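Local coordinates for phosphotriesterase family protein (Listeria monocytogenes serotype 4b str. H7858, PDB 3PNZ), which probably hydrolyses phosphorylated sugar lactones, as a zinc-dependent lactonase of the amidohydrolase fold, at residues Glu23-Cys27 with Val78-Ser82; Thr19-His24 with Leu268-Ala274; Phe3-Phe7 with Gln88-Thr92; Gln15-Thr19 with Gly59-Ile63. One frame throughout, in Å; residues are numbered along the deposited sequence.

Interaction 1: Glu23-Cys27 with Val78-Ser82. With ZN (zinc ion), chain I.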
loop_
_atom_site.group_PDB
_atom_site.type_symbol
_atom_site.label_atom_id
_atom_site.label_comp_id
_atom_site.label_asym_id
_atom_site.label_seq_id
_atom_site.Cartn_x
_atom_site.Cartn_y
_atom_site.Cartn_z
ATOM N N GLU A 23 2.145 -2.962 -3.081
ATOM C CA GLU A 23 2.023 -3.623 -4.377
ATOM C C GLU A 23 0.590 -4.013 -4.690
ATOM O O GLU A 23 -0.298 -3.887 -3.851
ATOM C CB GLU A 23 2.897 -4.884 -4.436
ATOM C CG GLU A 23 4.386 -4.640 -4.210
ATOM C CD GLU A 23 5.031 -3.831 -5.330
ATOM O OE1 GLU A 23 4.459 -3.785 -6.443
ATOM O OE2 GLU A 23 6.120 -3.261 -5.099
ATOM N N HIS A 24 0.381 -4.486 -5.915
ATOM C CA HIS A 24 -0.867 -5.153 -6.302
ATOM C C HIS A 24 -0.498 -6.461 -6.970
ATOM O O HIS A 24 0.549 -6.559 -7.590
ATOM C CB HIS A 24 -1.698 -4.266 -7.228
ATOM C CG HIS A 24 -2.030 -2.948 -6.612
ATOM N ND1 HIS A 24 -3.111 -2.771 -5.779
ATOM C CD2 HIS A 24 -1.377 -1.763 -6.641
ATOM C CE1 HIS A 24 -3.134 -1.523 -5.347
ATOM N NE2 HIS A 24 -2.088 -0.893 -5.852
ATOM N N ILE A 25 -1.338 -7.481 -6.809
ATOM C CA ILE A 25 -0.959 -8.822 -7.245
ATOM C C ILE A 25 -1.984 -9.426 -8.200
ATOM O O ILE A 25 -1.664 -9.768 -9.344
ATOM C CB ILE A 25 -0.756 -9.755 -6.035
ATOM C CG1 ILE A 25 0.269 -9.150 -5.080
ATOM C CG2 ILE A 25 -0.289 -11.132 -6.504
ATOM C CD1 ILE A 25 0.373 -9.890 -3.740
ATOM N N VAL A 26 -3.218 -9.547 -7.734
ATOM C CA VAL A 26 -4.326 -9.951 -8.593
ATOM C C VAL A 26 -5.501 -9.041 -8.291
ATOM O O VAL A 26 -6.003 -9.012 -7.163
ATOM C CB VAL A 26 -4.753 -11.423 -8.341
ATOM C CG1 VAL A 26 -5.838 -11.840 -9.335
ATOM C CG2 VAL A 26 -3.554 -12.349 -8.444
ATOM N N CYS A 27 -5.940 -8.281 -9.288
ATOM C CA CYS A 27 -7.024 -7.339 -9.062
ATOM C C CYS A 27 -7.696 -6.942 -10.363
ATOM O O CYS A 27 -7.050 -6.855 -11.408
ATOM C CB CYS A 27 -6.522 -6.097 -8.314
ATOM S SG CYS A 27 -5.083 -5.296 -9.068
ATOM N N VAL A 78 -4.939 -14.390 -4.483
ATOM C CA VAL A 78 -3.751 -13.919 -3.779
ATOM C C VAL A 78 -3.355 -14.886 -2.659
ATOM O O VAL A 78 -2.179 -15.186 -2.471
ATOM C CB VAL A 78 -3.953 -12.485 -3.241
ATOM C CG1 VAL A 78 -2.763 -12.048 -2.399
ATOM C CG2 VAL A 78 -4.169 -11.518 -4.412
ATOM N N ALA A 79 -4.343 -15.386 -1.925
ATOM C CA ALA A 79 -4.080 -16.376 -0.884
ATOM C C ALA A 79 -3.441 -17.629 -1.477
ATOM O O ALA A 79 -2.496 -18.177 -0.913
ATOM C CB ALA A 79 -5.366 -16.727 -0.132
ATOM N N GLN A 80 -3.941 -18.068 -2.629
ATOM C CA GLN A 80 -3.386 -19.250 -3.281
ATOM C C GLN A 80 -1.937 -19.021 -3.714
ATOM O O GLN A 80 -1.093 -19.903 -3.579
ATOM C CB GLN A 80 -4.250 -19.677 -4.473
ATOM C CG GLN A 80 -3.810 -20.991 -5.093
ATOM C CD GLN A 80 -3.964 -22.161 -4.134
ATOM O OE1 GLN A 80 -4.852 -22.163 -3.279
ATOM N NE2 GLN A 80 -3.093 -23.156 -4.266
ATOM N N ILE A 81 -1.643 -17.822 -4.214
ATOM C CA ILE A 81 -0.276 -17.477 -4.590
ATOM C C ILE A 81 0.654 -17.507 -3.380
ATOM O O ILE A 81 1.762 -18.039 -3.447
ATOM C CB ILE A 81 -0.221 -16.083 -5.260
ATOM C CG1 ILE A 81 -0.990 -16.112 -6.589
ATOM C CG2 ILE A 81 1.220 -15.657 -5.491
ATOM C CD1 ILE A 81 -1.101 -14.755 -7.292
ATOM N N SER A 82 0.194 -16.925 -2.274
ATOM C CA SER A 82 0.945 -16.951 -1.025
ATOM C C SER A 82 1.273 -18.394 -0.638
ATOM O O SER A 82 2.425 -18.731 -0.363
ATOM C CB SER A 82 0.140 -16.294 0.093
ATOM O OG SER A 82 0.874 -16.283 1.306
HETATM ZN ZN ZN I . -1.389 1.004 -5.276
#

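Interaction 2: Thr19-His24 with Leu268-Ala274. With ZN (zinc ion), chain I.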
loop_
_atom_site.group_PDB
_atom_site.type_symbol
_atom_site.label_atom_id
_atom_site.label_comp_id
_atom_site.label_asym_id
_atom_site.label_seq_id
_atom_site.Cartn_x
_atom_site.Cartn_y
_atom_site.Cartn_z
ATOM N N THR A 19 10.787 -6.915 2.524
ATOM C CA THR A 19 9.393 -6.579 2.250
ATOM C C THR A 19 9.238 -5.484 1.197
ATOM O O THR A 19 9.937 -4.468 1.253
ATOM C CB THR A 19 8.683 -6.058 3.534
ATOM O OG1 THR A 19 8.690 -7.075 4.548
ATOM C CG2 THR A 19 7.234 -5.659 3.242
ATOM N N TYR A 20 8.324 -5.698 0.256
ATOM C CA TYR A 20 7.831 -4.622 -0.614
ATOM C C TYR A 20 6.596 -4.035 0.045
ATOM O O TYR A 20 5.629 -4.750 0.288
ATOM C CB TYR A 20 7.423 -5.164 -1.992
ATOM C CG TYR A 20 8.542 -5.507 -2.960
ATOM C CD1 TYR A 20 9.867 -5.182 -2.698
ATOM C CD2 TYR A 20 8.255 -6.151 -4.154
ATOM C CE1 TYR A 20 10.883 -5.506 -3.601
ATOM C CE2 TYR A 20 9.256 -6.474 -5.063
ATOM C CZ TYR A 20 10.564 -6.150 -4.787
ATOM O OH TYR A 20 11.549 -6.485 -5.703
ATOM N N SER A 21 6.609 -2.731 0.296
ATOM C CA SER A 21 5.597 -2.097 1.143
ATOM C C SER A 21 4.297 -1.616 0.480
ATOM O O SER A 21 3.393 -1.176 1.180
ATOM C CB SER A 21 6.224 -0.939 1.925
ATOM O OG SER A 21 7.159 -1.417 2.875
ATOM N N HIS A 22 4.196 -1.688 -0.845
ATOM C CA HIS A 22 2.974 -1.275 -1.537
ATOM C C HIS A 22 2.918 -1.890 -2.930
ATOM O O HIS A 22 3.577 -1.408 -3.850
ATOM C CB HIS A 22 2.878 0.254 -1.653
ATOM C CG HIS A 22 1.613 0.734 -2.299
ATOM N ND1 HIS A 22 0.679 1.494 -1.628
ATOM C CD2 HIS A 22 1.115 0.547 -3.546
ATOM C CE1 HIS A 22 -0.332 1.764 -2.435
ATOM N NE2 HIS A 22 -0.092 1.200 -3.603
ATOM N N GLU A 23 2.145 -2.962 -3.081
ATOM C CA GLU A 23 2.023 -3.623 -4.377
ATOM C C GLU A 23 0.590 -4.013 -4.690
ATOM O O GLU A 23 -0.298 -3.887 -3.851
ATOM C CB GLU A 23 2.897 -4.884 -4.436
ATOM C CG GLU A 23 4.386 -4.640 -4.210
ATOM C CD GLU A 23 5.031 -3.831 -5.330
ATOM O OE1 GLU A 23 4.459 -3.785 -6.443
ATOM O OE2 GLU A 23 6.120 -3.261 -5.099
ATOM N N HIS A 24 0.381 -4.486 -5.915
ATOM C CA HIS A 24 -0.867 -5.153 -6.302
ATOM C C HIS A 24 -0.498 -6.461 -6.970
ATOM O O HIS A 24 0.549 -6.559 -7.590
ATOM C CB HIS A 24 -1.698 -4.266 -7.228
ATOM C CG HIS A 24 -2.030 -2.948 -6.612
ATOM N ND1 HIS A 24 -3.111 -2.771 -5.779
ATOM C CD2 HIS A 24 -1.377 -1.763 -6.641
ATOM C CE1 HIS A 24 -3.134 -1.523 -5.347
ATOM N NE2 HIS A 24 -2.088 -0.893 -5.852
ATOM N N LEU A 268 10.014 3.823 3.347
ATOM C CA LEU A 268 9.588 2.533 2.806
ATOM C C LEU A 268 9.706 2.594 1.295
ATOM O O LEU A 268 9.639 3.678 0.715
ATOM C CB LEU A 268 8.135 2.245 3.175
ATOM C CG LEU A 268 7.781 2.203 4.661
ATOM C CD1 LEU A 268 6.268 2.085 4.835
ATOM C CD2 LEU A 268 8.525 1.052 5.331
ATOM N N VAL A 269 9.870 1.435 0.660
ATOM C CA VAL A 269 10.109 1.372 -0.784
ATOM C C VAL A 269 9.295 0.259 -1.438
ATOM O O VAL A 269 9.156 -0.839 -0.892
ATOM C CB VAL A 269 11.616 1.151 -1.106
ATOM C CG1 VAL A 269 11.836 1.016 -2.615
ATOM C CG2 VAL A 269 12.462 2.292 -0.535
ATOM N N SER A 270 8.732 0.552 -2.604
ATOM C CA SER A 270 8.010 -0.456 -3.370
ATOM C C SER A 270 7.848 0.019 -4.815
ATOM O O SER A 270 8.372 1.071 -5.183
ATOM C CB SER A 270 6.650 -0.741 -2.731
ATOM O OG SER A 270 6.383 -2.138 -2.719
ATOM N N GLY A 271 7.127 -0.753 -5.622
ATOM C CA GLY A 271 6.982 -0.456 -7.038
ATOM C C GLY A 271 5.561 -0.186 -7.482
ATOM O O GLY A 271 5.325 0.181 -8.640
ATOM N N ASP A 272 4.607 -0.376 -6.573
ATOM C CA ASP A 272 3.202 -0.151 -6.884
ATOM C C ASP A 272 2.877 -0.726 -8.254
ATOM O O ASP A 272 2.405 -0.020 -9.151
ATOM C CB ASP A 272 2.866 1.338 -6.823
ATOM C CG ASP A 272 1.385 1.596 -6.911
ATOM O OD1 ASP A 272 0.602 0.646 -6.695
ATOM O OD2 ASP A 272 0.996 2.747 -7.204
ATOM N N THR A 273 3.135 -2.022 -8.395
ATOM C CA THR A 273 3.095 -2.715 -9.682
ATOM C C THR A 273 1.658 -3.056 -10.060
ATOM O O THR A 273 1.137 -4.111 -9.705
ATOM C CB THR A 273 3.970 -3.980 -9.622
ATOM O OG1 THR A 273 5.196 -3.670 -8.946
ATOM C CG2 THR A 273 4.295 -4.493 -11.008
ATOM N N ALA A 274 1.012 -2.150 -10.780
ATOM C CA ALA A 274 -0.434 -2.223 -10.938
ATOM C C ALA A 274 -0.887 -2.515 -12.361
ATOM O O ALA A 274 -2.083 -2.512 -12.636
ATOM C CB ALA A 274 -1.078 -0.935 -10.441
HETATM ZN ZN ZN I . -1.389 1.004 -5.276
HETATM O O HOH W 1 9.787 -1.199 2.028
HETATM O O HOH W 2 7.883 -3.861 -7.272
#

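Interaction 3: Phe3-Phe7 with Gln88-Thr92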
loop_
_atom_site.group_PDB
_atom_site.type_symbol
_atom_site.label_atom_id
_atom_site.label_comp_id
_atom_site.label_asym_id
_atom_site.label_seq_id
_atom_site.Cartn_x
_atom_site.Cartn_y
_atom_site.Cartn_z
ATOM N N PHE A 3 2.507 -7.968 16.676
ATOM C CA PHE A 3 2.538 -8.873 15.532
ATOM C C PHE A 3 2.218 -8.147 14.234
ATOM O O PHE A 3 1.704 -7.031 14.254
ATOM C CB PHE A 3 1.502 -9.981 15.724
ATOM C CG PHE A 3 0.099 -9.472 15.868
ATOM C CD1 PHE A 3 -0.699 -9.256 14.747
ATOM C CD2 PHE A 3 -0.427 -9.196 17.117
ATOM C CE1 PHE A 3 -2.000 -8.778 14.879
ATOM C CE2 PHE A 3 -1.718 -8.718 17.253
ATOM C CZ PHE A 3 -2.508 -8.510 16.125
ATOM N N ILE A 4 2.520 -8.799 13.115
ATOM C CA ILE A 4 2.047 -8.369 11.798
ATOM C C ILE A 4 1.018 -9.384 11.298
ATOM O O ILE A 4 1.239 -10.603 11.381
ATOM C CB ILE A 4 3.212 -8.244 10.784
ATOM C CG1 ILE A 4 4.125 -7.083 11.176
ATOM C CG2 ILE A 4 2.676 -8.039 9.370
ATOM C CD1 ILE A 4 5.566 -7.457 11.316
ATOM N N ARG A 5 -0.111 -8.887 10.798
ATOM C CA ARG A 5 -1.203 -9.752 10.376
ATOM C C ARG A 5 -1.110 -10.074 8.890
ATOM O O ARG A 5 -1.293 -9.198 8.033
ATOM C CB ARG A 5 -2.559 -9.121 10.717
ATOM C CG ARG A 5 -3.759 -9.891 10.206
ATOM C CD ARG A 5 -5.001 -9.636 11.057
ATOM N NE ARG A 5 -4.794 -10.117 12.426
ATOM C CZ ARG A 5 -5.635 -9.922 13.434
ATOM N NH1 ARG A 5 -6.766 -9.255 13.252
ATOM N NH2 ARG A 5 -5.335 -10.392 14.637
ATOM N N THR A 6 -0.795 -11.332 8.592
ATOM C CA THR A 6 -0.704 -11.798 7.209
ATOM C C THR A 6 -1.898 -12.696 6.887
ATOM O O THR A 6 -2.644 -13.093 7.775
ATOM C CB THR A 6 0.596 -12.587 6.933
ATOM O OG1 THR A 6 0.509 -13.890 7.519
ATOM C CG2 THR A 6 1.836 -11.848 7.465
ATOM N N PHE A 7 -2.077 -13.009 5.608
ATOM C CA PHE A 7 -3.169 -13.869 5.175
ATOM C C PHE A 7 -3.170 -15.202 5.919
ATOM O O PHE A 7 -4.232 -15.758 6.185
ATOM C CB PHE A 7 -3.081 -14.138 3.673
ATOM C CG PHE A 7 -3.767 -13.099 2.823
ATOM C CD1 PHE A 7 -4.070 -11.848 3.336
ATOM C CD2 PHE A 7 -4.116 -13.386 1.512
ATOM C CE1 PHE A 7 -4.709 -10.897 2.549
ATOM C CE2 PHE A 7 -4.744 -12.440 0.717
ATOM C CZ PHE A 7 -5.039 -11.196 1.235
ATOM N N GLN A 88 4.781 -14.183 2.218
ATOM C CA GLN A 88 3.788 -13.681 3.163
ATOM C C GLN A 88 3.079 -12.473 2.573
ATOM O O GLN A 88 3.721 -11.605 1.976
ATOM C CB GLN A 88 4.470 -13.327 4.484
ATOM C CG GLN A 88 5.113 -14.557 5.129
ATOM C CD GLN A 88 6.046 -14.246 6.285
ATOM O OE1 GLN A 88 6.154 -15.036 7.229
ATOM N NE2 GLN A 88 6.738 -13.119 6.214
ATOM N N ILE A 89 1.758 -12.427 2.713
ATOM C CA ILE A 89 0.989 -11.292 2.195
ATOM C C ILE A 89 0.296 -10.550 3.332
ATOM O O ILE A 89 -0.410 -11.155 4.150
ATOM C CB ILE A 89 -0.092 -11.742 1.175
ATOM C CG1 ILE A 89 0.525 -12.531 0.018
ATOM C CG2 ILE A 89 -0.882 -10.541 0.641
ATOM C CD1 ILE A 89 1.461 -11.700 -0.859
ATOM N N VAL A 90 0.497 -9.239 3.391
ATOM C CA VAL A 90 -0.302 -8.396 4.270
ATOM C C VAL A 90 -1.381 -7.749 3.411
ATOM O O VAL A 90 -1.070 -6.974 2.506
ATOM C CB VAL A 90 0.549 -7.294 4.928
ATOM C CG1 VAL A 90 -0.326 -6.356 5.741
ATOM C CG2 VAL A 90 1.644 -7.915 5.804
ATOM N N GLY A 91 -2.641 -8.071 3.680
ATOM C CA GLY A 91 -3.751 -7.520 2.918
ATOM C C GLY A 91 -4.194 -6.172 3.452
ATOM O O GLY A 91 -3.811 -5.776 4.553
ATOM N N THR A 92 -5.004 -5.461 2.673
ATOM C CA THR A 92 -5.392 -4.113 3.036
ATOM C C THR A 92 -6.904 -3.934 3.078
ATOM O O THR A 92 -7.600 -4.227 2.103
ATOM C CB THR A 92 -4.794 -3.123 2.035
ATOM O OG1 THR A 92 -3.367 -3.217 2.094
ATOM C CG2 THR A 92 -5.245 -1.697 2.344
HETATM O O HOH W 3 -3.045 -9.614 5.898
#

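Interaction 4: Gln15-Thr19 with Gly59-Ile63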
loop_
_atom_site.group_PDB
_atom_site.type_symbol
_atom_site.label_atom_id
_atom_site.label_comp_id
_atom_site.label_asym_id
_atom_site.label_seq_id
_atom_site.Cartn_x
_atom_site.Cartn_y
_atom_site.Cartn_z
ATOM N N GLN A 15 9.901 -11.981 11.761
ATOM C CA GLN A 15 9.579 -12.931 10.697
ATOM C C GLN A 15 9.168 -12.256 9.378
ATOM O O GLN A 15 8.984 -12.933 8.365
ATOM C CB GLN A 15 8.446 -13.871 11.132
ATOM C CG GLN A 15 8.755 -14.742 12.360
ATOM C CD GLN A 15 7.571 -15.627 12.769
ATOM O OE1 GLN A 15 6.714 -15.232 13.576
ATOM N NE2 GLN A 15 7.517 -16.830 12.203
ATOM N N LEU A 16 8.989 -10.936 9.402
ATOM C CA LEU A 16 8.553 -10.217 8.198
ATOM C C LEU A 16 9.595 -10.297 7.071
ATOM O O LEU A 16 9.255 -10.552 5.911
ATOM C CB LEU A 16 8.219 -8.756 8.532
ATOM C CG LEU A 16 7.355 -8.013 7.509
ATOM C CD1 LEU A 16 5.977 -8.632 7.479
ATOM C CD2 LEU A 16 7.271 -6.520 7.872
ATOM N N GLY A 17 10.863 -10.087 7.414
ATOM C CA GLY A 17 11.946 -10.153 6.454
ATOM C C GLY A 17 11.857 -9.093 5.368
ATOM O O GLY A 17 11.214 -8.053 5.555
ATOM N N PHE A 18 12.501 -9.372 4.239
ATOM C CA PHE A 18 12.591 -8.436 3.124
ATOM C C PHE A 18 11.208 -8.179 2.532
ATOM O O PHE A 18 10.531 -9.106 2.093
ATOM C CB PHE A 18 13.547 -8.977 2.048
ATOM C CG PHE A 18 13.901 -7.966 1.004
ATOM C CD1 PHE A 18 15.049 -7.204 1.125
ATOM C CD2 PHE A 18 13.080 -7.771 -0.090
ATOM C CE1 PHE A 18 15.374 -6.254 0.167
ATOM C CE2 PHE A 18 13.400 -6.829 -1.052
ATOM C CZ PHE A 18 14.547 -6.070 -0.921
ATOM N N THR A 19 10.787 -6.915 2.524
ATOM C CA THR A 19 9.393 -6.579 2.250
ATOM C C THR A 19 9.238 -5.484 1.197
ATOM O O THR A 19 9.937 -4.468 1.253
ATOM C CB THR A 19 8.683 -6.058 3.534
ATOM O OG1 THR A 19 8.690 -7.075 4.548
ATOM C CG2 THR A 19 7.234 -5.659 3.242
ATOM N N GLY A 59 15.052 -13.773 -2.633
ATOM C CA GLY A 59 15.163 -13.609 -1.196
ATOM C C GLY A 59 14.103 -12.707 -0.586
ATOM O O GLY A 59 14.191 -12.348 0.588
ATOM N N GLY A 60 13.101 -12.331 -1.376
ATOM C CA GLY A 60 11.977 -11.581 -0.849
ATOM C C GLY A 60 11.160 -12.458 0.086
ATOM O O GLY A 60 11.090 -13.677 -0.108
ATOM N N LYS A 61 10.541 -11.847 1.095
ATOM C CA LYS A 61 9.780 -12.602 2.090
ATOM C C LYS A 61 8.312 -12.191 2.187
ATOM O O LYS A 61 7.434 -13.035 2.387
ATOM C CB LYS A 61 10.446 -12.483 3.466
ATOM C CG LYS A 61 11.823 -13.120 3.537
ATOM C CD LYS A 61 11.745 -14.592 3.144
ATOM C CE LYS A 61 13.042 -15.337 3.442
ATOM N NZ LYS A 61 14.202 -14.814 2.669
ATOM N N THR A 62 8.047 -10.895 2.036
ATOM C CA THR A 62 6.714 -10.360 2.251
ATOM C C THR A 62 6.339 -9.307 1.213
ATOM O O THR A 62 7.165 -8.487 0.832
ATOM C CB THR A 62 6.614 -9.706 3.640
ATOM O OG1 THR A 62 6.903 -10.689 4.645
ATOM C CG2 THR A 62 5.221 -9.112 3.877
ATOM N N ILE A 63 5.089 -9.346 0.780
ATOM C CA ILE A 63 4.517 -8.277 -0.031
ATOM C C ILE A 63 3.298 -7.697 0.658
ATOM O O ILE A 63 2.383 -8.428 1.054
ATOM C CB ILE A 63 4.115 -8.774 -1.436
ATOM C CG1 ILE A 63 5.352 -9.218 -2.218
ATOM C CG2 ILE A 63 3.339 -7.685 -2.190
ATOM C CD1 ILE A 63 5.014 -9.907 -3.528
#

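Interaction 1: Glu23-Cys27 with Val78-Ser82
Ile25 and Val26, in the loop after strand 19-23, meet Val78 and Ile81 on helix 75-85 in a buried, wholly apolar contact. Two pairs involve Val78. Its CG1 meets CD1 of Ile25 at 4.0 Å, the two side chains running roughly perpendicular, while its CG2 faces CB of Val26, also at 4.0 Å, as the valines pass in opposite directions. The other two pairs converge on CD1 of Ile81, which touches both Ile25 CG2 at 3.8 Å and Val26 CG2 at 3.6 Å. The extended Ile81 chain (chi2 175°) carries that methyl out from the helix to the loop. Ile25 uses two branches: CG1, anti to its carbonyl carbon (chi1 -56°), takes CD1 to Val78, and CG2 goes to Ile81. His24 points away from the helix and binds zinc through NE2 at 2.1 Å; its ND1 is hydrogen-bonded to Thr67. Ile63 and Ile89 of the neighbouring strands also touch Ile25. A metal-binding loop at the C-terminal end of the first barrel strand, backed by an outer helix, is characteristic of the TIM-barrel amidohydrolases.

Interaction 2: Thr19-His24 with Leu268-Ala274
The first and last strands of the TIM barrel meet here and deliver three zinc ligands: the His-X-His pair His22 and His24, and Asp272 from the loop after strand 267-269. Both histidines bind the zinc ion through NE2 at 2.1 Å, whereas Asp272 OD1 stands 2.5 Å from it. That oxygen lies at the edge of both rings; the carboxylate plane is turned 84° from the His22 ring and 46° from that of His24. The Glu23 carboxylate is held by Ser270, Gly271 and Thr273. Its chain bends at chi2 (-67°), bringing OE1 to Thr273 N and to Thr273 OG1, the hydroxyl at 2.6 Å, from opposite faces of the carboxylate plane. OE2 accepts from Gly271 N on the syn side and from Ser270 OG on the anti side, the latter also at 2.6 Å, and a water joins OE2 to Thr273 OG1. Ser270 OG in turn accepts from His22 N at 2.9 Å. Outside these loops, His22 ND1 is bonded to His185 and His24 ND1 to Thr67. With four protein donors around it, Glu23 is probably a buried anion, and as a second-shell group it ties together the backbones that present the metal ligands.

Interaction 3: Phe3-Phe7 with Gln88-Thr92
Strand 4-6 crosses strand 88-92 almost at a right angle (95° between their directions, axes 5.7 Å apart), joined directly by one backbone hydrogen bond, Phe7 N to Ile89 O at 2.9 Å. The same carbonyl oxygen lies 3.1 Å from Thr6 CA, a CA-H...O contact, and a water extends the join by donating to Arg5 O at 2.8 Å and accepting from Gly91 N at 2.7 Å. Phe7 turns its ring over the other strand. CG2 of Ile89 sits above the ring centre, 4.1 Å from the centroid and only 4° off the normal, a CH-pi contact, while CE1 of the ring reaches Gly91 CA at 3.5 Å, close against a residue that has no side chain. Strand 88-92 is the third strand of the parallel barrel and strand 4-6 belongs to a two-stranded antiparallel hairpin with strand 9-11, so the crossing lays the N-terminal hairpin across the middle of a barrel strand, nearest at Val90. On the other flank, Ile4 CG2 touches Val90 CG2 at 3.7 Å, with the two side chains at about a right angle. Val90 CG1, anti to its own backbone N (chi1 175°), lies against the Arg5 carbonyl. The Arg5 guanidinium leads away from this strand to salt bridges with Asp10 and Glu140, and Thr6 OG1 is hydrogen-bonded to Gly9 O. Val78 and Ala79 of helix 75-85 also pack on the Phe7 ring.

Interaction 4: Gln15-Thr19 with Gly59-Ile63
Thr62 OG1 donates to Leu16 O at 2.7 Å, lying in the carbonyl plane on a lone pair. Beside this bond, Phe18 O is gripped by two successive backbone amides: Lys61 N at 2.9 Å, in the carbonyl plane, and Thr62 N at 3.1 Å, tilted 23° from it. Within segment 15-19, Thr19 OG1 reaches back to Gly17 O at 2.9 Å, approaching from above that carbonyl plane. The two threonines form a parallel bridge and lie side by side, pointing the same way, with Thr19 OG1 3.5 Å from Thr62 CB. Thr19 CA also leans on Thr62 O at 3.3 Å in a CA-H...O contact. Leu16, with CG anti to its backbone N (chi1 -162°), crosses Thr62 roughly at right angles and sets CD1 against its CG2 at 3.7 Å. Farther out, Phe18 CB packs on Gly59 O, and Lys61 CB touches Leu16 O. Gly59, just after helix 45-57, has the positive phi of a Schellman motif, turning the chain into strand 62-65. The contact thus starts the parallel pairing of the first two barrel strands; helix 310-325 lies against Leu16 and Thr19, its Phe318 ring stacks on Phe18, and Gln88 from strand 88-92 bonds to Thr62 OG1.

Interactions 2, 4 and 3 each involve a strand of the run 19-23, 62-65, 88-92, neighbours in one parallel sheet. Interactions 2 and 4 share Thr19 and adjoin through Tyr20 N and Thr62 O, 3.1 Å apart; interactions 4 and 3 adjoin through Gln88 N and Lys61 O, 2.9 Å apart. Interactions 1 and 2 share Glu23 and His24, and interaction 1 meets interaction 3 where Ile25 CD1 packs on Ile89 CD1 at 3.6 Å. Interaction 2 supplies three zinc ligands, and interaction 1 backs the loop carrying one of them. Interactions 3 and 4 lie farther from the metal centre: Gly91 CA and the nearest atom of the Thr19 side chain are about 12 Å and 14 Å from a zinc ion.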